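Local coordinates for protein nigritoxine (Vibrio nigripulchritudo, PDB 5M41) that acts as a bacterial protein toxin against arthropods, being toxic to crustaceans and insects, at residues Ser105-Tyr110 with Ile122-Phe127; Ala83-Phe88 with Arg128-Ser133; Ser117-Ile122 with Gly162-Lys167; Gln38-Phe43 with Leu204-Arg209. One frame throughout, in Å; residues are numbered along the deposited sequence.

From the N terminus, helix 34-54 contributes the first segment of interaction 4, whose partner, at the start of helix 206-215, comes some 160 residues later, so the other three contacts fall within that longest loop. Interaction 2 joins the start of strand 86-90 to the turn after helix 125-128, and interaction 1, between the 105-110 loop and the start of that helix, lies within its span. Interaction 3 crosses both, joining the short helix 117-120 to the segment before strand 170-173: 117-122 lies after their opening segments, sharing Ile122 with interaction 1, while 162-167 follows both. Direct bonds from Arg209 to Ser105 O and from Tyr41 to Asn85 connect interaction 4 to interactions 1 and 2.

Interaction 1: residues Ser105-Tyr110 with Ile122-Phe127; sequences SPDKPY and INDESF
Ser126 carries this contact, reaching from the first turn of helix 125-128 to the loop that joins strands 98-102 and 110-113. Its CB packs on the ring of Pro106, 3.5 Å from Pro106 CD. One atom further out, Ser126 OG has two oxygen partners. Ser105 OG donates a weak hydrogen bond to it over 3.3 Å, and in the Asp124 conformer described, one of two modelled, Ser126 OG gives its own proton to Asp124 OD2 at 2.6 Å. The chi1 of 76° sets Ser126 OG between its own backbone N and carbonyl carbon, from where it can meet both partners.

Asp124 is the N-cap of the helix. In that same conformer its OD2 takes the Ser126 hydroxyl on the anti lone pair and Ser126 N, at 3.1 Å, from above the carboxylate plane. The loop is folded by an ST motif: Ser105 OG, anti to its backbone nitrogen (chi1 178°), accepts Lys108 N at 2.9 Å. The same hydroxyl thus braces its own turn and turns its proton toward the helix.

Phe127 flanks the serine pair. The far corner of its ring lies against the loop, CZ being 3.8 Å from Lys108 O and CE2 4.2 Å from Lys108 CB, while the methyl Ile122 CG2 sits over the centre of one ring face. Behind the contact, Asn102 of strand 98-102 donates its ND2 to Ser126 O, and Arg209 of helix 206-215 holds Ser105 O.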
loop_
_atom_site.group_PDB
_atom_site.type_symbol
_atom_site.label_atom_id
_atom_site.label_comp_id
_atom_site.label_asym_id
_atom_site.label_seq_id
_atom_site.Cartn_x
_atom_site.Cartn_y
_atom_site.Cartn_z
ATOM N N SER A 105 39.968 9.383 -3.417
ATOM C CA SER A 105 40.521 9.077 -4.741
ATOM C C SER A 105 39.952 7.771 -5.269
ATOM O O SER A 105 40.025 6.769 -4.587
ATOM C CB SER A 105 42.040 8.960 -4.693
ATOM O OG SER A 105 42.570 8.618 -5.977
ATOM N N PRO A 106 39.404 7.771 -6.488
ATOM C CA PRO A 106 38.923 6.514 -7.081
ATOM C C PRO A 106 40.007 5.418 -7.146
ATOM O O PRO A 106 39.752 4.256 -6.833
ATOM C CB PRO A 106 38.535 6.916 -8.504
ATOM C CG PRO A 106 38.331 8.393 -8.454
ATOM C CD PRO A 106 39.221 8.932 -7.375
ATOM N N ASP A 107 41.220 5.795 -7.505
ATOM C CA ASP A 107 42.207 4.805 -7.882
ATOM C C ASP A 107 43.509 4.886 -7.075
ATOM O O ASP A 107 44.237 3.908 -6.981
ATOM C CB ASP A 107 42.468 4.916 -9.386
ATOM C CG ASP A 107 42.839 6.323 -9.808
ATOM O OD1 ASP A 107 43.891 6.474 -10.457
ATOM O OD2 ASP A 107 42.100 7.290 -9.484
ATOM N N LYS A 108 43.781 6.043 -6.470
ATOM C CA LYS A 108 44.978 6.214 -5.628
ATOM C C LYS A 108 44.608 6.574 -4.188
ATOM O O LYS A 108 44.936 7.699 -3.716
ATOM C CB LYS A 108 45.902 7.298 -6.224
ATOM C CG LYS A 108 46.534 6.951 -7.564
ATOM C CD LYS A 108 48.030 6.669 -7.417
ATOM C CE LYS A 108 48.322 5.308 -6.774
ATOM N NZ LYS A 108 49.535 5.332 -5.906
ATOM N N PRO A 109 43.921 5.650 -3.468
ATOM C CA PRO A 109 43.556 6.023 -2.092
ATOM C C PRO A 109 44.787 6.196 -1.211
ATOM O O PRO A 109 44.728 6.923 -0.222
ATOM C CB PRO A 109 42.683 4.851 -1.611
ATOM C CG PRO A 109 42.996 3.728 -2.535
ATOM C CD PRO A 109 43.360 4.343 -3.854
ATOM N N TYR A 110 45.897 5.545 -1.579
ATOM C CA TYR A 110 47.182 5.710 -0.882
ATOM C C TYR A 110 48.313 5.698 -1.907
ATOM O O TYR A 110 48.257 4.965 -2.888
ATOM C CB TYR A 110 47.405 4.629 0.177
ATOM C CG TYR A 110 47.457 3.218 -0.385
ATOM C CD1 TYR A 110 48.673 2.602 -0.678
ATOM C CD2 TYR A 110 46.283 2.503 -0.622
ATOM C CE1 TYR A 110 48.714 1.314 -1.199
ATOM C CE2 TYR A 110 46.311 1.219 -1.142
ATOM C CZ TYR A 110 47.523 0.626 -1.431
ATOM O OH TYR A 110 47.528 -0.659 -1.958
ATOM N N ILE A 122 51.922 13.753 -8.525
ATOM C CA ILE A 122 50.496 13.713 -8.187
ATOM C C ILE A 122 49.781 14.935 -8.732
ATOM O O ILE A 122 50.019 16.061 -8.280
ATOM C CB ILE A 122 50.248 13.559 -6.666
ATOM C CG1 ILE A 122 50.724 12.172 -6.229
ATOM C CG2 ILE A 122 48.761 13.700 -6.356
ATOM C CD1 ILE A 122 51.063 12.073 -4.766
ATOM N N ASN A 123 48.906 14.706 -9.706
ATOM C CA ASN A 123 48.236 15.816 -10.367
ATOM C C ASN A 123 46.738 15.643 -10.676
ATOM O O ASN A 123 46.117 16.573 -11.195
ATOM C CB ASN A 123 49.015 16.182 -11.640
ATOM C CG ASN A 123 49.131 15.025 -12.591
ATOM O OD1 ASN A 123 48.156 14.333 -12.863
ATOM N ND2 ASN A 123 50.338 14.793 -13.092
ATOM N N ASP A 124 46.150 14.497 -10.328
ATOM C CA ASP A 124 44.759 14.123 -10.658
ATOM C C ASP A 124 43.745 15.053 -9.987
ATOM O O ASP A 124 43.993 15.553 -8.879
ATOM C CB ASP A 124 44.519 12.662 -10.201
ATOM C CG ASP A 124 43.169 12.080 -10.665
ATOM O OD1 ASP A 124 42.965 11.901 -11.888
ATOM O OD2 ASP A 124 42.328 11.757 -9.800
ATOM N N GLU A 125 42.602 15.241 -10.635
ATOM C CA GLU A 125 41.522 16.068 -10.167
ATOM C C GLU A 125 41.001 15.585 -8.805
ATOM O O GLU A 125 40.555 16.390 -7.987
ATOM C CB GLU A 125 40.412 16.079 -11.238
ATOM C CG GLU A 125 39.234 17.029 -11.002
ATOM C CD GLU A 125 39.640 18.483 -10.758
ATOM O OE1 GLU A 125 40.723 18.905 -11.204
ATOM O OE2 GLU A 125 38.863 19.223 -10.109
ATOM N N SER A 126 41.086 14.280 -8.547
ATOM C CA SER A 126 40.625 13.746 -7.276
ATOM C C SER A 126 41.460 14.240 -6.082
ATOM O O SER A 126 41.028 14.091 -4.932
ATOM C CB SER A 126 40.551 12.218 -7.304
ATOM O OG SER A 126 41.841 11.641 -7.201
ATOM N N PHE A 127 42.644 14.795 -6.358
ATOM C CA PHE A 127 43.476 15.447 -5.337
ATOM C C PHE A 127 43.188 16.944 -5.314
ATOM O O PHE A 127 42.996 17.553 -4.253
ATOM C CB PHE A 127 44.968 15.189 -5.588
ATOM C CG PHE A 127 45.410 13.805 -5.196
ATOM C CD1 PHE A 127 45.960 13.565 -3.941
ATOM C CD2 PHE A 127 45.218 12.721 -6.059
ATOM C CE1 PHE A 127 46.345 12.281 -3.571
ATOM C CE2 PHE A 127 45.599 11.428 -5.687
ATOM C CZ PHE A 127 46.171 11.214 -4.448
#

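Interaction 2: residues Ala83-Phe88 with Arg128-Ser133; sequences ATNMFF and RQNFTS
Asn130 O is the acceptor on which the two segments meet. Thr84 N reaches it at 2.8 Å along a nearly straight bond, with an N-H...O angle of 170°, and Arg184 NH2 adds a weak bond from helix 177-191. The hydroxyl of Thr84 also lies close to Asn130 O, but its stronger partners are His188 ND1 and Arg184 NE.

Both backbones are turning here: Ala83 to Met86 form a type II beta turn, and Arg128 to Phe131 a type I turn. The side chain of Asn130 reaches across to the first of them. With its CG beside the backbone N (chi1 -74°), the amide is set between Asn85 and Met86. Asn85 ND2 donates to Asn130 OD1 over 3.1 Å, coming from above the carbonyl plane, and the two amide planes stand 71° apart, so the groups meet crosswise. At the other corner, Asn130 ND2 makes a weak hydrogen bond to Met86 SD at 3.4 Å, while its stronger acceptor is Asn102 OD1. Both corners of this buried amide are therefore engaged.

Phe131 supplies the apolar flank: Ala83 CB touches its CE1 at 3.6 Å, and Met86 SD makes an oblique Met-aromatic contact, 5.3 Å from the ring centroid.

Asn85 is gripped further from outside: OD1 accepts from Tyr41 OH of helix 34-54, and ND2, besides its bond to Asn130, donates to Leu202 O. The paired turns thus sit at the start of strand 86-90, beside strand 98-102 and against helices 177-191 and 195-203.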
loop_
_atom_site.group_PDB
_atom_site.type_symbol
_atom_site.label_atom_id
_atom_site.label_comp_id
_atom_site.label_asym_id
_atom_site.label_seq_id
_atom_site.Cartn_x
_atom_site.Cartn_y
_atom_site.Cartn_z
ATOM N N ALA A 83 43.865 20.126 3.609
ATOM C CA ALA A 83 43.392 19.428 2.421
ATOM C C ALA A 83 42.305 18.451 2.837
ATOM O O ALA A 83 42.516 17.663 3.742
ATOM C CB ALA A 83 44.554 18.681 1.740
ATOM N N THR A 84 41.155 18.483 2.175
ATOM C CA THR A 84 40.040 17.624 2.570
ATOM C C THR A 84 40.357 16.160 2.225
ATOM O O THR A 84 40.988 15.892 1.210
ATOM C CB THR A 84 38.771 18.112 1.878
ATOM O OG1 THR A 84 38.598 19.509 2.161
ATOM C CG2 THR A 84 37.541 17.314 2.324
ATOM N N ASN A 85 39.985 15.225 3.094
ATOM C CA ASN A 85 40.142 13.777 2.812
ATOM C C ASN A 85 41.582 13.260 2.800
ATOM O O ASN A 85 41.833 12.128 2.361
ATOM C CB ASN A 85 39.494 13.414 1.473
ATOM C CG ASN A 85 37.980 13.656 1.469
ATOM O OD1 ASN A 85 37.285 13.318 2.436
ATOM N ND2 ASN A 85 37.466 14.231 0.377
ATOM N N MET A 86 42.528 14.090 3.216
ATOM C CA MET A 86 43.953 13.758 3.051
ATOM C C MET A 86 44.748 13.914 4.313
ATOM O O MET A 86 44.461 14.786 5.157
ATOM C CB MET A 86 44.577 14.636 1.957
ATOM C CG MET A 86 43.955 14.437 0.579
ATOM S SD MET A 86 44.564 15.618 -0.647
ATOM C CE MET A 86 46.318 15.237 -0.557
ATOM N N PHE A 87 45.746 13.047 4.455
ATOM C CA PHE A 87 46.674 13.083 5.577
ATOM C C PHE A 87 47.904 12.264 5.177
ATOM O O PHE A 87 47.886 11.605 4.152
ATOM C CB PHE A 87 46.037 12.521 6.877
ATOM C CG PHE A 87 45.497 11.115 6.739
ATOM C CD1 PHE A 87 46.299 10.001 7.034
ATOM C CD2 PHE A 87 44.180 10.896 6.313
ATOM C CE1 PHE A 87 45.809 8.702 6.909
ATOM C CE2 PHE A 87 43.688 9.585 6.194
ATOM C CZ PHE A 87 44.491 8.499 6.503
ATOM N N PHE A 88 48.956 12.322 5.994
ATOM C CA PHE A 88 50.209 11.577 5.742
ATOM C C PHE A 88 50.533 10.627 6.880
ATOM O O PHE A 88 50.382 10.985 8.062
ATOM C CB PHE A 88 51.381 12.552 5.603
ATOM C CG PHE A 88 52.583 11.981 4.871
ATOM C CD1 PHE A 88 52.572 11.839 3.485
ATOM C CD2 PHE A 88 53.737 11.652 5.562
ATOM C CE1 PHE A 88 53.678 11.337 2.809
ATOM C CE2 PHE A 88 54.857 11.147 4.890
ATOM C CZ PHE A 88 54.825 11.009 3.509
ATOM N N ARG A 128 43.098 17.516 -6.502
ATOM C CA ARG A 128 42.899 18.924 -6.645
ATOM C C ARG A 128 41.580 19.389 -6.027
ATOM O O ARG A 128 41.532 20.489 -5.474
ATOM C CB ARG A 128 42.923 19.297 -8.116
ATOM C CG ARG A 128 43.096 20.788 -8.337
ATOM C CD ARG A 128 43.345 21.071 -9.811
ATOM N NE ARG A 128 42.970 22.439 -10.116
ATOM C CZ ARG A 128 41.748 22.813 -10.483
ATOM N NH1 ARG A 128 40.778 21.913 -10.613
ATOM N NH2 ARG A 128 41.502 24.095 -10.724
ATOM N N GLN A 129 40.540 18.557 -6.157
ATOM C CA GLN A 129 39.183 18.791 -5.604
ATOM C C GLN A 129 39.181 18.965 -4.093
ATOM O O GLN A 129 38.232 19.481 -3.533
ATOM C CB GLN A 129 38.324 17.545 -5.823
ATOM C CG GLN A 129 37.448 17.544 -7.034
ATOM C CD GLN A 129 36.839 16.167 -7.262
ATOM O OE1 GLN A 129 36.896 15.264 -6.403
ATOM N NE2 GLN A 129 36.272 15.989 -8.442
ATOM N N ASN A 130 40.204 18.436 -3.436
ATOM C CA ASN A 130 40.277 18.461 -1.978
ATOM C C ASN A 130 40.695 19.807 -1.409
ATOM O O ASN A 130 40.738 19.982 -0.172
ATOM C CB ASN A 130 41.202 17.352 -1.484
ATOM C CG ASN A 130 40.572 15.968 -1.591
ATOM O OD1 ASN A 130 39.365 15.834 -1.490
ATOM N ND2 ASN A 130 41.393 14.933 -1.757
ATOM N N PHE A 131 40.976 20.765 -2.306
ATOM C CA PHE A 131 41.376 22.102 -1.922
ATOM C C PHE A 131 40.267 23.103 -2.220
ATOM O O PHE A 131 39.542 22.947 -3.191
ATOM C CB PHE A 131 42.692 22.478 -2.639
ATOM C CG PHE A 131 43.852 21.580 -2.256
ATOM C CD1 PHE A 131 44.610 21.834 -1.107
ATOM C CD2 PHE A 131 44.164 20.456 -3.028
ATOM C CE1 PHE A 131 45.672 21.000 -0.757
ATOM C CE2 PHE A 131 45.206 19.608 -2.671
ATOM C CZ PHE A 131 45.963 19.879 -1.530
ATOM N N THR A 132 40.127 24.122 -1.378
ATOM C CA THR A 132 39.153 25.184 -1.620
ATOM C C THR A 132 39.534 25.994 -2.862
ATOM O O THR A 132 40.661 25.857 -3.371
ATOM C CB THR A 132 39.062 26.137 -0.417
ATOM O OG1 THR A 132 40.309 26.848 -0.271
ATOM C CG2 THR A 132 38.705 25.356 0.913
ATOM N N SER A 133 38.615 26.841 -3.347
ATOM C CA SER A 133 38.950 27.794 -4.426
ATOM C C SER A 133 40.165 28.631 -4.087
ATOM O O SER A 133 41.081 28.776 -4.911
ATOM C CB SER A 133 37.796 28.739 -4.704
ATOM O OG SER A 133 36.690 27.995 -5.101
#

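Interaction 3: residues Ser117-Ile122 with Gly162-Lys167; sequences SDFNNI and GYFNQK
The ring of Phe119 meets Phe164 over a face and Asn165 at an edge. Phe164 CB lies above the centre of that face, a CH-pi contact with CB 3.9 Å from the Phe119 ring centroid and 12° off the normal. Beyond CB the Phe164 ring leans off, and the two ring planes, inclined at 47°, form an oblique pair in which Phe119 CE1 approaches Phe164 CD2 at 3.8 Å. Asn165 OD1 comes in near the plane of the Phe119 ring, 3.3 Å from CD2, its amide steeply tilted against the ring.

The amides of Asn120 and Asn165 instead lie nearly parallel, their planes 12° apart, and their two ND2 groups approach to 3.3 Å. Both are donors, and their common acceptor is Pro116 O. Gly162, with no side chain, lets its CA come within 3.4 Å of Asn120 OD1.

The weakly bonded helix 117-120 and the 3-10 segment around 162-165 are thus joined without a hydrogen bond between them: the contact rests on aromatic packing, the Asn165 oxygen at the ring edge and the close Gly162 CA, while Pro116 O, outside both segments, takes a bond from Asn165 ND2 and a weaker one from Asn120 ND2.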
loop_
_atom_site.group_PDB
_atom_site.type_symbol
_atom_site.label_atom_id
_atom_site.label_comp_id
_atom_site.label_asym_id
_atom_site.label_seq_id
_atom_site.Cartn_x
_atom_site.Cartn_y
_atom_site.Cartn_z
ATOM N N SER A 117 60.187 14.062 -5.153
ATOM C CA SER A 117 59.660 14.050 -6.520
ATOM C C SER A 117 58.349 13.288 -6.660
ATOM O O SER A 117 57.581 13.549 -7.595
ATOM C CB SER A 117 60.697 13.491 -7.510
ATOM O OG SER A 117 60.626 12.070 -7.602
ATOM N N ASP A 118 58.096 12.347 -5.748
ATOM C CA ASP A 118 56.819 11.615 -5.724
ATOM C C ASP A 118 55.591 12.537 -5.560
ATOM O O ASP A 118 54.545 12.271 -6.136
ATOM C CB ASP A 118 56.823 10.527 -4.639
ATOM C CG ASP A 118 57.745 9.340 -4.974
ATOM O OD1 ASP A 118 57.960 9.061 -6.176
ATOM O OD2 ASP A 118 58.227 8.666 -4.028
ATOM N N PHE A 119 55.725 13.599 -4.760
ATOM C CA PHE A 119 54.689 14.653 -4.649
ATOM C C PHE A 119 54.443 15.359 -5.990
ATOM O O PHE A 119 53.304 15.686 -6.335
ATOM C CB PHE A 119 55.053 15.688 -3.563
ATOM C CG PHE A 119 54.781 15.218 -2.145
ATOM C CD1 PHE A 119 53.495 14.859 -1.744
ATOM C CD2 PHE A 119 55.809 15.152 -1.214
ATOM C CE1 PHE A 119 53.238 14.428 -0.443
ATOM C CE2 PHE A 119 55.573 14.724 0.090
ATOM C CZ PHE A 119 54.278 14.362 0.479
ATOM N N ASN A 120 55.515 15.563 -6.761
ATOM C CA ASN A 120 55.411 16.291 -8.025
ATOM C C ASN A 120 54.616 15.560 -9.095
ATOM O O ASN A 120 54.022 16.196 -9.966
ATOM C CB ASN A 120 56.798 16.692 -8.541
ATOM C CG ASN A 120 57.476 17.686 -7.626
ATOM O OD1 ASN A 120 57.581 18.865 -7.950
ATOM N ND2 ASN A 120 57.911 17.224 -6.461
ATOM N N ASN A 121 54.591 14.235 -9.003
ATOM C CA ASN A 121 53.879 13.382 -9.949
ATOM C C ASN A 121 52.373 13.235 -9.667
ATOM O O ASN A 121 51.634 12.669 -10.478
ATOM C CB ASN A 121 54.560 12.010 -10.020
ATOM C CG ASN A 121 55.948 12.072 -10.674
ATOM O OD1 ASN A 121 56.306 13.049 -11.340
ATOM N ND2 ASN A 121 56.730 11.025 -10.485
ATOM N N ILE A 122 51.922 13.753 -8.525
ATOM C CA ILE A 122 50.496 13.713 -8.187
ATOM C C ILE A 122 49.781 14.935 -8.732
ATOM O O ILE A 122 50.019 16.061 -8.280
ATOM C CB ILE A 122 50.248 13.559 -6.666
ATOM C CG1 ILE A 122 50.724 12.172 -6.229
ATOM C CG2 ILE A 122 48.761 13.700 -6.356
ATOM C CD1 ILE A 122 51.063 12.073 -4.766
ATOM N N GLY A 162 53.802 19.088 -5.841
ATOM C CA GLY A 162 55.209 19.398 -5.572
ATOM C C GLY A 162 55.415 20.351 -4.411
ATOM O O GLY A 162 56.367 20.203 -3.638
ATOM N N TYR A 163 54.497 21.302 -4.251
ATOM C CA TYR A 163 54.618 22.296 -3.174
ATOM C C TYR A 163 54.554 21.718 -1.747
ATOM O O TYR A 163 54.976 22.370 -0.791
ATOM C CB TYR A 163 53.614 23.447 -3.351
ATOM C CG TYR A 163 52.167 23.098 -3.069
ATOM C CD1 TYR A 163 51.564 23.467 -1.863
ATOM C CD2 TYR A 163 51.390 22.422 -4.018
ATOM C CE1 TYR A 163 50.232 23.160 -1.601
ATOM C CE2 TYR A 163 50.061 22.110 -3.763
ATOM C CZ TYR A 163 49.488 22.488 -2.557
ATOM O OH TYR A 163 48.170 22.196 -2.312
ATOM N N PHE A 164 54.060 20.491 -1.608
ATOM C CA PHE A 164 54.045 19.814 -0.311
ATOM C C PHE A 164 55.478 19.634 0.229
ATOM O O PHE A 164 55.685 19.476 1.427
ATOM C CB PHE A 164 53.331 18.456 -0.422
ATOM C CG PHE A 164 51.830 18.510 -0.206
ATOM C CD1 PHE A 164 51.053 19.563 -0.710
ATOM C CD2 PHE A 164 51.184 17.474 0.480
ATOM C CE1 PHE A 164 49.669 19.592 -0.511
ATOM C CE2 PHE A 164 49.796 17.491 0.673
ATOM C CZ PHE A 164 49.042 18.554 0.178
ATOM N N ASN A 165 56.472 19.688 -0.657
ATOM C CA ASN A 165 57.871 19.550 -0.238
ATOM C C ASN A 165 58.432 20.735 0.535
ATOM O O ASN A 165 59.417 20.593 1.256
ATOM C CB ASN A 165 58.754 19.243 -1.439
ATOM C CG ASN A 165 58.512 17.865 -1.972
ATOM O OD1 ASN A 165 58.648 16.886 -1.243
ATOM N ND2 ASN A 165 58.123 17.774 -3.238
ATOM N N GLN A 166 57.804 21.895 0.388
ATOM C CA GLN A 166 58.259 23.098 1.080
ATOM C C GLN A 166 57.513 23.328 2.390
ATOM O O GLN A 166 57.932 24.148 3.217
ATOM C CB GLN A 166 58.128 24.312 0.165
ATOM C CG GLN A 166 58.945 24.176 -1.114
ATOM C CD GLN A 166 58.167 24.627 -2.338
ATOM O OE1 GLN A 166 57.299 25.508 -2.251
ATOM N NE2 GLN A 166 58.464 24.018 -3.487
ATOM N N LYS A 167 56.430 22.585 2.594
ATOM C CA LYS A 167 55.602 22.795 3.781
ATOM C C LYS A 167 55.963 21.854 4.914
ATOM O O LYS A 167 56.463 20.743 4.704
ATOM C CB LYS A 167 54.108 22.721 3.440
ATOM C CG LYS A 167 53.575 23.978 2.762
ATOM C CD LYS A 167 52.154 23.766 2.285
ATOM C CE LYS A 167 51.577 25.008 1.630
ATOM N NZ LYS A 167 51.311 26.109 2.588
#

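Interaction 4: residues Gln38-Phe43 with Leu204-Arg209; sequences QNLYQF and LDVLPR
Leu40 and Tyr41 meet Val206 and Leu207 where helix 34-54 packs against the start of helix 206-215, a helix-helix contact within the N-terminal part of a toxin described as having a new fold. Its touching side chains are apolar at the interface. Leu40 forks between two partners: CD1 touches Leu207 CD2 at 3.8 Å, and CD2 meets Val206 CG1 at 4.0 Å. Val206 in turn offers that one methyl to two neighbours, since its chi1 of 177° swings CG1 toward helix 34-54, where Tyr41 CE1 lies 4.1 Å away. The side chains of Leu40 and Tyr41 each run about perpendicular to that of Val206. Helix 253-264 extends this packing, with Leu261 on Leu40 and with Leu254 and Phe258 on Leu207.

One polar bond bridges the two helices: just beyond Arg209, Ser210 OG donates to Leu40 O. Others run outward. Tyr41 OH bonds to Asn85 OD1, and Arg209 sends its guanidinium away to Ser105 O and Leu103 O, tying the helix to the loop after strand 98-102. Between Phe43 and Arg209 the backbones themselves draw near, the carbonyl oxygens Phe43 O and Arg209 O lying 3.8 Å apart.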
loop_
_atom_site.group_PDB
_atom_site.type_symbol
_atom_site.label_atom_id
_atom_site.label_comp_id
_atom_site.label_asym_id
_atom_site.label_seq_id
_atom_site.Cartn_x
_atom_site.Cartn_y
_atom_site.Cartn_z
ATOM N N GLN A 38 32.388 11.432 12.429
ATOM C CA GLN A 38 33.713 10.920 12.792
ATOM C C GLN A 38 33.804 9.411 12.557
ATOM O O GLN A 38 34.812 8.897 12.009
ATOM C CB GLN A 38 34.043 11.253 14.265
ATOM C CG GLN A 38 34.146 12.761 14.493
ATOM C CD GLN A 38 34.303 13.160 15.945
ATOM O OE1 GLN A 38 34.416 12.318 16.824
ATOM N NE2 GLN A 38 34.295 14.456 16.200
ATOM N N ASN A 39 32.762 8.703 12.984
ATOM C CA ASN A 39 32.696 7.259 12.796
ATOM C C ASN A 39 32.738 6.922 11.301
ATOM O O ASN A 39 33.402 5.977 10.887
ATOM C CB ASN A 39 31.391 6.702 13.361
ATOM C CG ASN A 39 31.381 6.598 14.880
ATOM O OD1 ASN A 39 30.341 6.312 15.467
ATOM N ND2 ASN A 39 32.487 6.862 15.511
ATOM N N LEU A 40 31.978 7.667 10.503
ATOM C CA LEU A 40 32.018 7.483 9.045
ATOM C C LEU A 40 33.470 7.609 8.536
ATOM O O LEU A 40 33.960 6.749 7.763
ATOM C CB LEU A 40 31.110 8.522 8.373
ATOM C CG LEU A 40 30.808 8.540 6.883
ATOM C CD1 LEU A 40 29.595 9.458 6.614
ATOM C CD2 LEU A 40 32.005 9.085 6.105
ATOM N N TYR A 41 34.143 8.698 8.912
ATOM C CA TYR A 41 35.529 8.868 8.450
ATOM C C TYR A 41 36.437 7.766 8.996
ATOM O O TYR A 41 37.301 7.239 8.280
ATOM C CB TYR A 41 36.063 10.245 8.820
ATOM C CG TYR A 41 35.957 11.227 7.647
ATOM C CD1 TYR A 41 36.773 11.083 6.527
ATOM C CD2 TYR A 41 35.021 12.266 7.649
ATOM C CE1 TYR A 41 36.678 11.960 5.447
ATOM C CE2 TYR A 41 34.931 13.150 6.574
ATOM C CZ TYR A 41 35.766 12.990 5.478
ATOM O OH TYR A 41 35.706 13.880 4.407
ATOM N N GLN A 42 36.194 7.397 10.259
ATOM C CA GLN A 42 36.984 6.386 10.920
ATOM C C GLN A 42 36.915 5.069 10.156
ATOM O O GLN A 42 37.947 4.423 9.962
ATOM C CB GLN A 42 36.493 6.198 12.347
ATOM C CG GLN A 42 37.265 5.186 13.146
ATOM C CD GLN A 42 38.289 5.852 14.011
ATOM O OE1 GLN A 42 38.960 6.800 13.590
ATOM N NE2 GLN A 42 38.420 5.369 15.236
ATOM N N PHE A 43 35.705 4.666 9.741
ATOM C CA PHE A 43 35.539 3.428 8.968
ATOM C C PHE A 43 36.198 3.493 7.592
ATOM O O PHE A 43 36.763 2.495 7.144
ATOM C CB PHE A 43 34.064 3.053 8.806
ATOM C CG PHE A 43 33.435 2.456 10.048
ATOM C CD1 PHE A 43 34.023 1.363 10.696
ATOM C CD2 PHE A 43 32.213 2.945 10.531
ATOM C CE1 PHE A 43 33.443 0.791 11.833
ATOM C CE2 PHE A 43 31.618 2.371 11.659
ATOM C CZ PHE A 43 32.236 1.298 12.317
ATOM N N LEU A 204 32.041 11.297 -2.568
ATOM C CA LEU A 204 31.722 10.270 -3.579
ATOM C C LEU A 204 32.387 8.921 -3.309
ATOM O O LEU A 204 31.722 7.880 -3.239
ATOM C CB LEU A 204 32.110 10.782 -4.984
ATOM C CG LEU A 204 32.002 9.794 -6.161
ATOM C CD1 LEU A 204 30.544 9.381 -6.342
ATOM C CD2 LEU A 204 32.575 10.380 -7.471
ATOM N N ASP A 205 33.707 8.925 -3.159
ATOM C CA ASP A 205 34.435 7.676 -2.955
ATOM C C ASP A 205 34.705 7.371 -1.485
ATOM O O ASP A 205 35.028 6.252 -1.159
ATOM C CB ASP A 205 35.724 7.660 -3.764
ATOM C CG ASP A 205 35.489 7.227 -5.217
ATOM O OD1 ASP A 205 35.547 6.012 -5.469
ATOM O OD2 ASP A 205 35.263 8.093 -6.100
ATOM N N VAL A 206 34.562 8.367 -0.605
ATOM C CA VAL A 206 34.714 8.157 0.847
ATOM C C VAL A 206 33.609 7.245 1.382
ATOM O O VAL A 206 33.856 6.349 2.190
ATOM C CB VAL A 206 34.672 9.498 1.644
ATOM C CG1 VAL A 206 34.747 9.234 3.147
ATOM C CG2 VAL A 206 35.812 10.429 1.228
ATOM N N LEU A 207 32.385 7.480 0.934
ATOM C CA LEU A 207 31.228 6.757 1.478
ATOM C C LEU A 207 31.292 5.237 1.286
ATOM O O LEU A 207 31.138 4.495 2.261
ATOM C CB LEU A 207 29.928 7.342 0.910
ATOM C CG LEU A 207 29.619 8.754 1.419
ATOM C CD1 LEU A 207 28.517 9.444 0.583
ATOM C CD2 LEU A 207 29.250 8.645 2.898
ATOM N N PRO A 208 31.524 4.754 0.032
ATOM C CA PRO A 208 31.674 3.306 -0.159
ATOM C C PRO A 208 32.850 2.714 0.620
ATOM O O PRO A 208 32.768 1.579 1.074
ATOM C CB PRO A 208 31.939 3.161 -1.686
ATOM C CG PRO A 208 32.273 4.530 -2.195
ATOM C CD PRO A 208 31.591 5.487 -1.248
ATOM N N ARG A 209 33.937 3.461 0.781
ATOM C CA ARG A 209 35.026 2.976 1.644
ATOM C C ARG A 209 34.613 2.934 3.086
ATOM O O ARG A 209 34.989 2.012 3.816
ATOM C CB ARG A 209 36.307 3.807 1.495
ATOM C CG ARG A 209 36.850 3.746 0.075
ATOM C CD ARG A 209 38.255 4.328 -0.047
ATOM N NE ARG A 209 38.792 3.912 -1.327
ATOM C CZ ARG A 209 39.067 4.724 -2.329
ATOM N NH1 ARG A 209 38.892 6.053 -2.222
ATOM N NH2 ARG A 209 39.523 4.199 -3.447
#